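Local coordinates for protein malonyl CoA-ACP transacylase (Xanthomonas oryzae pv. oryzae, PDB 3K89) that probably transfers the malonyl group from malonyl-CoA to holo acyl carrier protein, the step that supplies malonyl-ACP for fatty acid synthesis, at residues 166-171 and 284-289. Residues are numbered along the deposited sequence; the frame is centred on the assembly and turned at random.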
loop_
_atom_site.group_PDB
_atom_site.type_symbol
_atom_site.label_atom_id
_atom_site.label_comp_id
_atom_site.label_asym_id
_atom_site.label_seq_id
_atom_site.Cartn_x
_atom_site.Cartn_y
_atom_site.Cartn_z
ATOM N N PRO A 166 -9.044 8.574 -10.927
ATOM C CA PRO A 166 -9.091 9.304 -12.189
ATOM C C PRO A 166 -8.203 10.539 -12.030
ATOM O O PRO A 166 -8.233 11.191 -10.981
ATOM C CB PRO A 166 -10.578 9.658 -12.331
ATOM C CG PRO A 166 -11.282 8.601 -11.531
ATOM C CD PRO A 166 -10.381 8.338 -10.360
ATOM N N GLY A 167 -7.337 10.796 -13.004
ATOM C CA GLY A 167 -6.401 11.922 -12.892
ATOM C C GLY A 167 -5.205 11.743 -11.958
ATOM O O GLY A 167 -4.519 12.723 -11.622
ATOM N N GLN A 168 -4.964 10.512 -11.495
ATOM C CA GLN A 168 -3.667 10.172 -10.908
ATOM C C GLN A 168 -3.202 8.788 -11.340
ATOM O O GLN A 168 -3.795 7.774 -10.966
ATOM C CB GLN A 168 -3.607 10.281 -9.373
ATOM C CG GLN A 168 -2.137 10.036 -8.915
ATOM C CD GLN A 168 -1.890 10.005 -7.413
ATOM O OE1 GLN A 168 -2.401 10.837 -6.646
ATOM N NE2 GLN A 168 -1.049 9.064 -6.994
ATOM N N ILE A 169 -2.144 8.765 -12.138
ATOM C CA ILE A 169 -1.472 7.520 -12.502
ATOM C C ILE A 169 -0.013 7.684 -12.156
ATOM O O ILE A 169 0.580 8.749 -12.378
ATOM C CB ILE A 169 -1.591 7.188 -14.007
ATOM C CG1 ILE A 169 -3.030 6.915 -14.404
ATOM C CG2 ILE A 169 -0.731 5.983 -14.378
ATOM C CD1 ILE A 169 -3.145 6.584 -15.886
ATOM N N VAL A 170 0.566 6.641 -11.580
ATOM C CA VAL A 170 1.993 6.628 -11.370
ATOM C C VAL A 170 2.582 5.714 -12.434
ATOM O O VAL A 170 2.116 4.591 -12.634
ATOM C CB VAL A 170 2.343 6.139 -9.943
ATOM C CG1 VAL A 170 3.866 6.018 -9.760
ATOM C CG2 VAL A 170 1.775 7.089 -8.924
ATOM N N ILE A 171 3.596 6.210 -13.136
ATOM C CA ILE A 171 4.338 5.397 -14.097
ATOM C C ILE A 171 5.697 5.038 -13.516
ATOM O O ILE A 171 6.164 5.702 -12.597
ATOM C CB ILE A 171 4.522 6.115 -15.470
ATOM C CG1 ILE A 171 5.388 7.377 -15.338
ATOM C CG2 ILE A 171 3.155 6.473 -16.070
ATOM C CD1 ILE A 171 5.628 8.082 -16.691
ATOM N N SER A 284 -7.304 8.020 1.640
ATOM C CA SER A 284 -8.559 8.754 1.825
ATOM C C SER A 284 -8.726 9.791 0.716
ATOM O O SER A 284 -9.821 9.946 0.175
ATOM C CB SER A 284 -8.621 9.414 3.209
ATOM O OG SER A 284 -8.637 8.446 4.254
ATOM N N GLY A 285 -7.631 10.470 0.357
ATOM C CA GLY A 285 -7.650 11.455 -0.753
ATOM C C GLY A 285 -7.993 10.818 -2.092
ATOM O O GLY A 285 -8.824 11.338 -2.858
ATOM N N LEU A 286 -7.375 9.667 -2.377
ATOM C CA LEU A 286 -7.679 8.923 -3.603
ATOM C C LEU A 286 -9.138 8.478 -3.668
ATOM O O LEU A 286 -9.787 8.608 -4.707
ATOM C CB LEU A 286 -6.734 7.713 -3.767
ATOM C CG LEU A 286 -5.244 8.078 -3.810
ATOM C CD1 LEU A 286 -4.433 6.795 -3.818
ATOM C CD2 LEU A 286 -4.920 8.924 -5.061
ATOM N N ILE A 287 -9.632 7.948 -2.553
ATOM C CA ILE A 287 -11.001 7.444 -2.461
ATOM C C ILE A 287 -12.001 8.575 -2.769
ATOM O O ILE A 287 -12.954 8.356 -3.519
ATOM C CB ILE A 287 -11.284 6.806 -1.088
ATOM C CG1 ILE A 287 -10.548 5.460 -0.965
ATOM C CG2 ILE A 287 -12.794 6.546 -0.903
ATOM C CD1 ILE A 287 -10.343 4.982 0.471
ATOM N N LYS A 288 -11.760 9.760 -2.212
ATOM C CA LYS A 288 -12.636 10.928 -2.448
ATOM C C LYS A 288 -12.688 11.318 -3.922
ATOM O O LYS A 288 -13.702 11.855 -4.396
ATOM C CB LYS A 288 -12.212 12.127 -1.589
ATOM C CG LYS A 288 -12.361 11.902 -0.084
ATOM C CD LYS A 288 -12.166 13.184 0.704
ATOM C CE LYS A 288 -11.215 12.992 1.895
ATOM N NZ LYS A 288 -11.377 11.695 2.626
ATOM N N ARG A 289 -11.600 11.056 -4.648
ATOM C CA ARG A 289 -11.538 11.333 -6.085
ATOM C C ARG A 289 -12.196 10.225 -6.911
ATOM O O ARG A 289 -12.782 10.494 -7.962
ATOM C CB ARG A 289 -10.087 11.592 -6.529
ATOM C CG ARG A 289 -9.902 12.027 -7.982
ATOM C CD ARG A 289 -10.508 13.408 -8.259
ATOM N NE ARG A 289 -10.547 13.693 -9.694
ATOM C CZ ARG A 289 -11.471 13.223 -10.528
ATOM N NH1 ARG A 289 -12.448 12.445 -10.073
ATOM N NH2 ARG A 289 -11.419 13.533 -11.821
#
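The Arg289 side chain lies against the carbonyl oxygen of Pro166: CG of Arg289 comes to 3.5 Å from Pro166 O and NE of Arg289 to 3.6 Å. The oxygen sits above one face of the guanidinium, displaced toward its rim, so the two meet without a hydrogen bond. Arg289 gets there by setting CG anti to its own N (chi1 -174°) and then by a turn about the CB-CG bond (chi2 66°), which carries the chain alongside the carbonyl and CB of Pro166. Pro166 CB packs 4.0 Å from Arg289 NH2, while Pro166 CD, next to the ring nitrogen, lies 4.0 Å from Arg289 O. These residues join the two subdomains of the FabD fold: helix 282-290 belongs to the larger part with the parallel sheet, and strand 168-172 to the smaller, ferredoxin-like subdomain. Deeper in, Leu286 meets the end of the extended Gln168 side chain at about a right angle, with CD2 of Leu286 4.0 Å from Gln168 CD. Leu286 also touches Asn164 of strand 158-165, and its side chain lies about 10 Å from that of Ser94, the predicted active-site serine, and about 5 Å from a bound glycerol.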